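PDB 5I47: RimK domain protein ATP-grasp from Sphaerobacter thermophilus, which probably binds ATP and, as in related RimK- and LysX-type ATP-grasp ligases, may join an amino acid to a carboxylate. Local coordinates for residues P47-D57 with L71-V80; A5-L14 with G29-L40. All blocks are in the same frame, centred on the assembly; numbering follows the deposited sequence.

From the N terminus the chain runs through strand 6-10, climbs helix 16-27 and returns along strand 31-35, where contact 2 closes the first beta-alpha-beta crossover. After residues 41-42 it reaches P47, enters strand 54-57 on the other flank of strand 6-10, passes through helix 63-74 and comes back in strand 79-80, which closes the second crossover as contact 1. The two loops therefore follow in series, neither enclosing the other. A8 is backbone-bonded to A54 and L56, which sets strand 54-57 beside 6-10; with the two contacts the order is 31-35, 6-10, 54-57, 79-80. Together they build the parallel sheet of the preATP-grasp domain, and both contacts also touch the second subunit.

Contact 1 of 2, residues P47-D57 with L71-V80; sequences PSAGDFVAALD and LLASGGTPVV
A55 and V79 face each other across two parallel strands, and around them the contact is tight. The A55 N-H reaches P78 O at 2.8 Å, nearly in line with that carbonyl; A55 O takes the N-H of V80, and V80 O that of D57 N at 2.7 Å. On the side of the sheet bearing A55 and V79, the A55 methyl CB lies 4.0 Å from V79 CG2, while T77 places CG2 over the backbone between A54 and A55. On the other side, with CG anti to the backbone N (chi1 175°) and chi2 at 59°, L56 brings CD1 to V80 CG1 at 3.7 Å. This side is covered by helix 267-275. P47 makes a second close, buried fit: its CG lies against L71 O, which already receives S74 OG and G75 N, and P47 O is 3.4 Å from G75 CA in a CA-H...O contact.

The loop S48-G50 and the turn G75-G76 form the looser, more solvent-exposed side. Here L72 CD2 touches A49 CB at 3.9 Å, and a water gives a bond to G50 O and is hydrogen-bonded to T77 OG1 at 3.1 Å. G76, with positive phi, completes a Schellman motif after the last turn of the helix and leads the chain into strand 79-80, the helix-to-strand return of a Rossmann-like beta-alpha-beta crossover.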
loop_
_atom_site.group_PDB
_atom_site.type_symbol
_atom_site.label_atom_id
_atom_site.label_comp_id
_atom_site.label_asym_id
_atom_site.label_seq_id
_atom_site.Cartn_x
_atom_site.Cartn_y
_atom_site.Cartn_z
ATOM N N PRO B 47 -18.849 2.221 7.708
ATOM C CA PRO B 47 -17.841 1.854 8.711
ATOM C C PRO B 47 -17.936 2.715 9.961
ATOM O O PRO B 47 -18.161 3.927 9.897
ATOM C CB PRO B 47 -16.513 2.077 7.975
ATOM C CG PRO B 47 -16.826 3.090 6.936
ATOM C CD PRO B 47 -18.251 2.878 6.528
ATOM N N SER B 48 -17.759 2.066 11.108
ATOM C CA SER B 48 -17.791 2.746 12.394
ATOM C C SER B 48 -17.206 1.826 13.454
ATOM O O SER B 48 -17.309 0.601 13.353
ATOM C CB SER B 48 -19.216 3.161 12.784
ATOM O OG SER B 48 -19.221 3.873 14.011
ATOM N N ALA B 49 -16.590 2.432 14.467
ATOM C CA ALA B 49 -16.046 1.705 15.605
ATOM C C ALA B 49 -16.789 2.032 16.894
ATOM O O ALA B 49 -16.285 1.757 17.987
ATOM C CB ALA B 49 -14.553 1.998 15.761
ATOM N N GLY B 50 -17.979 2.607 16.782
ATOM C CA GLY B 50 -18.756 3.052 17.918
ATOM C C GLY B 50 -19.004 4.546 17.865
ATOM O O GLY B 50 -18.525 5.256 16.981
ATOM N N ASP B 51 -19.769 5.018 18.844
ATOM C CA ASP B 51 -20.098 6.436 18.934
ATOM C C ASP B 51 -18.875 7.206 19.419
ATOM O O ASP B 51 -18.513 7.134 20.598
ATOM C CB ASP B 51 -21.287 6.644 19.865
ATOM C CG ASP B 51 -21.761 8.086 19.898
ATOM O OD1 ASP B 51 -21.586 8.795 18.884
ATOM O OD2 ASP B 51 -22.310 8.507 20.938
ATOM N N PHE B 52 -18.228 7.934 18.510
ATOM C CA PHE B 52 -17.045 8.712 18.843
ATOM C C PHE B 52 -17.021 9.971 17.995
ATOM O O PHE B 52 -17.369 9.938 16.812
ATOM C CB PHE B 52 -15.753 7.921 18.610
ATOM C CG PHE B 52 -15.630 6.694 19.460
ATOM C CD1 PHE B 52 -15.190 6.785 20.767
ATOM C CD2 PHE B 52 -15.953 5.450 18.948
ATOM C CE1 PHE B 52 -15.076 5.657 21.550
ATOM C CE2 PHE B 52 -15.840 4.322 19.724
ATOM C CZ PHE B 52 -15.401 4.424 21.027
ATOM N N VAL B 53 -16.596 11.076 18.607
ATOM C CA VAL B 53 -16.412 12.307 17.850
ATOM C C VAL B 53 -15.065 12.339 17.144
ATOM O O VAL B 53 -14.882 13.130 16.209
ATOM C CB VAL B 53 -16.566 13.529 18.770
ATOM C CG1 VAL B 53 -17.844 13.406 19.583
ATOM C CG2 VAL B 53 -15.356 13.665 19.683
ATOM N N ALA B 54 -14.123 11.494 17.555
ATOM C CA ALA B 54 -12.805 11.432 16.940
ATOM C C ALA B 54 -12.126 10.139 17.365
ATOM O O ALA B 54 -12.490 9.528 18.376
ATOM C CB ALA B 54 -11.948 12.642 17.325
ATOM N N ALA B 55 -11.140 9.723 16.572
ATOM C CA ALA B 55 -10.285 8.592 16.895
ATOM C C ALA B 55 -8.832 9.034 16.808
ATOM O O ALA B 55 -8.472 9.843 15.949
ATOM C CB ALA B 55 -10.528 7.407 15.957
ATOM N N LEU B 56 -8.004 8.514 17.709
ATOM C CA LEU B 56 -6.585 8.850 17.746
ATOM C C LEU B 56 -5.793 7.553 17.669
ATOM O O LEU B 56 -5.824 6.748 18.605
ATOM C CB LEU B 56 -6.239 9.643 19.006
ATOM C CG LEU B 56 -4.769 9.981 19.263
ATOM C CD1 LEU B 56 -4.185 10.795 18.123
ATOM C CD2 LEU B 56 -4.636 10.730 20.577
ATOM N N ASP B 57 -5.098 7.343 16.556
ATOM C CA ASP B 57 -4.340 6.111 16.364
ATOM C C ASP B 57 -3.075 6.170 17.206
ATOM O O ASP B 57 -2.183 6.986 16.947
ATOM C CB ASP B 57 -4.013 5.908 14.888
ATOM C CG ASP B 57 -3.556 4.494 14.581
ATOM O OD1 ASP B 57 -2.929 3.860 15.450
ATOM O OD2 ASP B 57 -3.830 4.013 13.466
ATOM N N LEU B 71 -11.246 4.337 6.404
ATOM C CA LEU B 71 -12.579 3.777 6.597
ATOM C C LEU B 71 -13.347 4.558 7.651
ATOM O O LEU B 71 -14.486 4.982 7.422
ATOM C CB LEU B 71 -12.472 2.303 6.992
ATOM C CG LEU B 71 -12.312 1.305 5.853
ATOM C CD1 LEU B 71 -11.800 -0.020 6.377
ATOM C CD2 LEU B 71 -13.643 1.129 5.137
ATOM N N LEU B 72 -12.734 4.759 8.818
ATOM C CA LEU B 72 -13.410 5.492 9.881
ATOM C C LEU B 72 -13.776 6.901 9.430
ATOM O O LEU B 72 -14.898 7.361 9.669
ATOM C CB LEU B 72 -12.533 5.522 11.135
ATOM C CG LEU B 72 -12.303 4.164 11.807
ATOM C CD1 LEU B 72 -11.304 4.272 12.955
ATOM C CD2 LEU B 72 -13.623 3.584 12.292
ATOM N N ALA B 73 -12.856 7.589 8.746
ATOM C CA ALA B 73 -13.127 8.959 8.313
ATOM C C ALA B 73 -14.300 9.014 7.342
ATOM O O ALA B 73 -15.181 9.874 7.471
ATOM C CB ALA B 73 -11.876 9.570 7.680
ATOM N N SER B 74 -14.334 8.102 6.365
ATOM C CA SER B 74 -15.439 8.072 5.412
ATOM C C SER B 74 -16.771 7.774 6.085
ATOM O O SER B 74 -17.819 8.174 5.564
ATOM C CB SER B 74 -15.161 7.048 4.304
ATOM O OG SER B 74 -15.081 5.728 4.817
ATOM N N GLY B 75 -16.754 7.098 7.232
ATOM C CA GLY B 75 -17.949 6.775 7.978
ATOM C C GLY B 75 -18.445 7.848 8.919
ATOM O O GLY B 75 -19.515 7.686 9.511
ATOM N N GLY B 76 -17.701 8.942 9.080
ATOM C CA GLY B 76 -18.088 10.019 9.969
ATOM C C GLY B 76 -17.243 10.166 11.217
ATOM O O GLY B 76 -17.552 11.027 12.051
ATOM N N THR B 77 -16.194 9.361 11.385
ATOM C CA THR B 77 -15.320 9.475 12.549
ATOM C C THR B 77 -13.961 10.011 12.120
ATOM O O THR B 77 -13.159 9.267 11.532
ATOM C CB THR B 77 -15.159 8.124 13.255
ATOM O OG1 THR B 77 -16.447 7.596 13.592
ATOM C CG2 THR B 77 -14.347 8.295 14.531
ATOM N N PRO B 78 -13.658 11.282 12.374
ATOM C CA PRO B 78 -12.320 11.797 12.062
ATOM C C PRO B 78 -11.244 11.035 12.820
ATOM O O PRO B 78 -11.431 10.643 13.974
ATOM C CB PRO B 78 -12.394 13.261 12.510
ATOM C CG PRO B 78 -13.847 13.600 12.431
ATOM C CD PRO B 78 -14.576 12.345 12.815
ATOM N N VAL B 79 -10.109 10.825 12.157
ATOM C CA VAL B 79 -8.996 10.075 12.727
ATOM C C VAL B 79 -7.735 10.928 12.675
ATOM O O VAL B 79 -7.463 11.596 11.670
ATOM C CB VAL B 79 -8.775 8.733 11.998
ATOM C CG1 VAL B 79 -7.644 7.943 12.654
ATOM C CG2 VAL B 79 -10.053 7.918 11.996
ATOM N N VAL B 80 -6.979 10.912 13.769
ATOM C CA VAL B 80 -5.642 11.484 13.823
ATOM C C VAL B 80 -4.672 10.338 14.081
ATOM O O VAL B 80 -4.797 9.647 15.092
ATOM C CB VAL B 80 -5.527 12.569 14.904
ATOM C CG1 VAL B 80 -4.069 12.941 15.131
ATOM C CG2 VAL B 80 -6.343 13.791 14.514
HETATM O O HOH W 1 -16.209 4.892 15.000
#

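Contact 2 of 2, residues A5-L14 with G29-L40; sequences ARVALLADRL and GHEAVLVQPAKL
L34 packs against L14 and A11 where strands 6-10 and 31-35 run out. Its CB lies 3.8 Å from L14 CD2; CG, anti to the backbone N (chi1 176°), comes near the same methyl; of the two tips, CD1 settles 3.4 Å from A11 O and also meets A11 CB and L14 CD2, while CD2 passes L14 CG and R13 CA. The two leucines slide past each other in opposite directions. Upstream the strands pair in parallel, with V33 N bound to V7 O at 2.8 Å and L9 N to V33 O. Helix 16-27 connects them as a beta-alpha-beta crossover, the first of the Rossmann-like preATP-grasp domain, and its I22 covers L9 and A32. On the opposite side A8 CB touches V35 CG2 at 3.6 Å, and F52 lies against both.

Beyond the strand ends, Q36 NE2 gives a straight bond (168°) to D12 O at 3.0 Å, the acceptor lying close to its amide plane. A leucine in its place would probably leave D12 O without this donor and the turn after strand 6-10 less firmly fixed. Next to it, the D12 carboxylate lays OD2 3.6 Å from P37 CD.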
loop_
_atom_site.group_PDB
_atom_site.type_symbol
_atom_site.label_atom_id
_atom_site.label_comp_id
_atom_site.label_asym_id
_atom_site.label_seq_id
_atom_site.Cartn_x
_atom_site.Cartn_y
_atom_site.Cartn_z
ATOM N N ALA B 5 -20.123 12.704 24.615
ATOM C CA ALA B 5 -19.086 12.804 23.592
ATOM C C ALA B 5 -17.804 12.118 24.049
ATOM O O ALA B 5 -17.254 12.447 25.102
ATOM C CB ALA B 5 -18.816 14.258 23.251
ATOM N N ARG B 6 -17.328 11.164 23.251
ATOM C CA ARG B 6 -16.181 10.343 23.607
ATOM C C ARG B 6 -15.133 10.399 22.502
ATOM O O ARG B 6 -15.382 10.889 21.398
ATOM C CB ARG B 6 -16.599 8.891 23.864
ATOM C CG ARG B 6 -17.764 8.736 24.829
ATOM C CD ARG B 6 -18.075 7.269 25.045
ATOM N NE ARG B 6 -18.503 6.619 23.810
ATOM C CZ ARG B 6 -18.272 5.342 23.522
ATOM N NH1 ARG B 6 -18.700 4.832 22.375
ATOM N NH2 ARG B 6 -17.600 4.580 24.375
ATOM N N VAL B 7 -13.948 9.878 22.813
ATOM C CA VAL B 7 -12.817 9.859 21.893
ATOM C C VAL B 7 -12.199 8.467 21.921
ATOM O O VAL B 7 -11.938 7.923 23.000
ATOM C CB VAL B 7 -11.769 10.928 22.259
ATOM C CG1 VAL B 7 -10.455 10.659 21.547
ATOM C CG2 VAL B 7 -12.286 12.316 21.915
ATOM N N ALA B 8 -11.963 7.895 20.741
ATOM C CA ALA B 8 -11.409 6.552 20.625
ATOM C C ALA B 8 -9.885 6.605 20.585
ATOM O O ALA B 8 -9.306 7.373 19.810
ATOM C CB ALA B 8 -11.944 5.857 19.375
ATOM N N LEU B 9 -9.245 5.784 21.420
ATOM C CA LEU B 9 -7.788 5.627 21.447
ATOM C C LEU B 9 -7.468 4.279 20.803
ATOM O O LEU B 9 -7.484 3.238 21.462
ATOM C CB LEU B 9 -7.232 5.705 22.871
ATOM C CG LEU B 9 -7.368 6.983 23.702
ATOM C CD1 LEU B 9 -6.721 6.776 25.072
ATOM C CD2 LEU B 9 -6.754 8.184 22.990
ATOM N N LEU B 10 -7.176 4.308 19.504
ATOM C CA LEU B 10 -6.879 3.098 18.748
ATOM C C LEU B 10 -5.560 2.501 19.213
ATOM O O LEU B 10 -4.487 2.885 18.734
ATOM C CB LEU B 10 -6.835 3.396 17.247
ATOM C CG LEU B 10 -8.121 3.969 16.656
ATOM C CD1 LEU B 10 -7.960 4.270 15.170
ATOM C CD2 LEU B 10 -9.267 3.003 16.891
ATOM N N ALA B 11 -5.631 1.567 20.155
ATOM C CA ALA B 11 -4.441 0.959 20.726
ATOM C C ALA B 11 -4.815 -0.423 21.230
ATOM O O ALA B 11 -5.993 -0.777 21.321
ATOM C CB ALA B 11 -3.854 1.819 21.851
ATOM N N ASP B 12 -3.798 -1.211 21.557
ATOM C CA ASP B 12 -4.046 -2.554 22.052
ATOM C C ASP B 12 -4.074 -2.629 23.569
ATOM O O ASP B 12 -4.704 -3.540 24.117
ATOM C CB ASP B 12 -2.996 -3.516 21.493
ATOM C CG ASP B 12 -3.043 -3.602 19.980
ATOM O OD1 ASP B 12 -1.967 -3.584 19.344
ATOM O OD2 ASP B 12 -4.162 -3.680 19.424
ATOM N N ARG B 13 -3.428 -1.689 24.256
ATOM C CA ARG B 13 -3.447 -1.627 25.710
ATOM C C ARG B 13 -2.960 -0.254 26.150
ATOM O O ARG B 13 -2.124 0.366 25.483
ATOM C CB ARG B 13 -2.584 -2.730 26.334
ATOM C CG ARG B 13 -1.133 -2.726 25.891
ATOM C CD ARG B 13 -0.388 -3.908 26.484
ATOM N NE ARG B 13 0.970 -3.543 26.863
ATOM C CZ ARG B 13 1.287 -2.952 28.009
ATOM N NH1 ARG B 13 0.343 -2.655 28.896
ATOM N NH2 ARG B 13 2.548 -2.651 28.271
ATOM N N LEU B 14 -3.494 0.212 27.276
ATOM C CA LEU B 14 -3.159 1.532 27.797
ATOM C C LEU B 14 -1.780 1.503 28.443
ATOM O O LEU B 14 -1.536 0.721 29.368
ATOM C CB LEU B 14 -4.212 1.990 28.804
ATOM C CG LEU B 14 -5.650 2.094 28.294
ATOM C CD1 LEU B 14 -6.580 2.558 29.400
ATOM C CD2 LEU B 14 -5.734 3.033 27.099
ATOM N N GLY B 29 -13.291 17.752 28.707
ATOM C CA GLY B 29 -14.697 17.413 28.627
ATOM C C GLY B 29 -15.052 16.240 27.743
ATOM O O GLY B 29 -16.192 16.168 27.269
ATOM N N HIS B 30 -14.125 15.312 27.510
ATOM C CA HIS B 30 -14.388 14.160 26.661
ATOM C C HIS B 30 -13.831 12.904 27.311
ATOM O O HIS B 30 -12.756 12.932 27.916
ATOM C CB HIS B 30 -13.783 14.346 25.264
ATOM C CG HIS B 30 -14.458 15.407 24.452
ATOM N ND1 HIS B 30 -15.585 15.163 23.696
ATOM C CD2 HIS B 30 -14.165 16.718 24.279
ATOM C CE1 HIS B 30 -15.957 16.277 23.091
ATOM N NE2 HIS B 30 -15.113 17.235 23.428
ATOM N N GLU B 31 -14.566 11.805 27.186
ATOM C CA GLU B 31 -14.154 10.529 27.769
ATOM C C GLU B 31 -13.364 9.751 26.722
ATOM O O GLU B 31 -13.935 9.196 25.781
ATOM C CB GLU B 31 -15.365 9.738 28.250
ATOM C CG GLU B 31 -15.013 8.383 28.843
ATOM C CD GLU B 31 -16.177 7.415 28.813
ATOM O OE1 GLU B 31 -17.268 7.810 28.350
ATOM O OE2 GLU B 31 -15.999 6.258 29.246
ATOM N N ALA B 32 -12.043 9.715 26.881
ATOM C CA ALA B 32 -11.222 8.873 26.026
ATOM C C ALA B 32 -11.449 7.409 26.381
ATOM O O ALA B 32 -11.617 7.058 27.551
ATOM C CB ALA B 32 -9.745 9.235 26.169
ATOM N N VAL B 33 -11.467 6.556 25.362
ATOM C CA VAL B 33 -11.806 5.146 25.520
ATOM C C VAL B 33 -10.809 4.317 24.725
ATOM O O VAL B 33 -10.544 4.611 23.555
ATOM C CB VAL B 33 -13.243 4.849 25.046
ATOM C CG1 VAL B 33 -13.507 3.350 25.045
ATOM C CG2 VAL B 33 -14.260 5.575 25.914
ATOM N N LEU B 34 -10.259 3.280 25.353
ATOM C CA LEU B 34 -9.430 2.329 24.626
ATOM C C LEU B 34 -10.297 1.560 23.635
ATOM O O LEU B 34 -11.303 0.956 24.019
ATOM C CB LEU B 34 -8.740 1.369 25.590
ATOM C CG LEU B 34 -7.910 0.261 24.934
ATOM C CD1 LEU B 34 -6.669 0.829 24.268
ATOM C CD2 LEU B 34 -7.531 -0.807 25.941
ATOM N N VAL B 35 -9.922 1.597 22.360
ATOM C CA VAL B 35 -10.593 0.831 21.315
ATOM C C VAL B 35 -9.538 -0.042 20.655
ATOM O O VAL B 35 -8.661 0.462 19.941
ATOM C CB VAL B 35 -11.292 1.729 20.286
ATOM C CG1 VAL B 35 -11.992 0.878 19.239
ATOM C CG2 VAL B 35 -12.283 2.655 20.974
ATOM N N GLN B 36 -9.611 -1.341 20.898
ATOM C CA GLN B 36 -8.631 -2.265 20.351
ATOM C C GLN B 36 -8.968 -2.566 18.896
ATOM O O GLN B 36 -10.073 -3.044 18.614
ATOM C CB GLN B 36 -8.598 -3.548 21.174
ATOM C CG GLN B 36 -8.303 -3.320 22.657
ATOM C CD GLN B 36 -8.447 -4.583 23.491
ATOM O OE1 GLN B 36 -9.539 -5.139 23.618
ATOM N NE2 GLN B 36 -7.342 -5.041 24.065
ATOM N N PRO B 37 -8.071 -2.280 17.947
ATOM C CA PRO B 37 -8.377 -2.573 16.538
ATOM C C PRO B 37 -8.504 -4.055 16.241
ATOM O O PRO B 37 -9.126 -4.414 15.235
ATOM C CB PRO B 37 -7.192 -1.956 15.782
ATOM C CG PRO B 37 -6.589 -0.980 16.731
ATOM C CD PRO B 37 -6.794 -1.565 18.095
ATOM N N ALA B 38 -7.944 -4.928 17.083
ATOM C CA ALA B 38 -8.048 -6.360 16.837
ATOM C C ALA B 38 -9.491 -6.848 16.848
ATOM O O ALA B 38 -9.784 -7.894 16.262
ATOM C CB ALA B 38 -7.224 -7.130 17.869
ATOM N N LYS B 39 -10.399 -6.112 17.484
ATOM C CA LYS B 39 -11.799 -6.497 17.573
ATOM C C LYS B 39 -12.680 -5.732 16.596
ATOM O O LYS B 39 -13.909 -5.802 16.698
ATOM C CB LYS B 39 -12.307 -6.298 19.005
ATOM C CG LYS B 39 -12.476 -4.837 19.406
ATOM C CD LYS B 39 -12.301 -4.625 20.910
ATOM C CE LYS B 39 -12.341 -3.134 21.265
ATOM N NZ LYS B 39 -11.858 -2.851 22.648
ATOM N N LEU B 40 -12.087 -5.006 15.652
ATOM C CA LEU B 40 -12.831 -4.154 14.731
ATOM C C LEU B 40 -13.083 -4.907 13.428
ATOM O O LEU B 40 -12.145 -5.201 12.680
ATOM C CB LEU B 40 -12.079 -2.850 14.477
ATOM C CG LEU B 40 -12.074 -1.843 15.628
ATOM C CD1 LEU B 40 -11.257 -0.620 15.266
ATOM C CD2 LEU B 40 -13.495 -1.445 15.978
#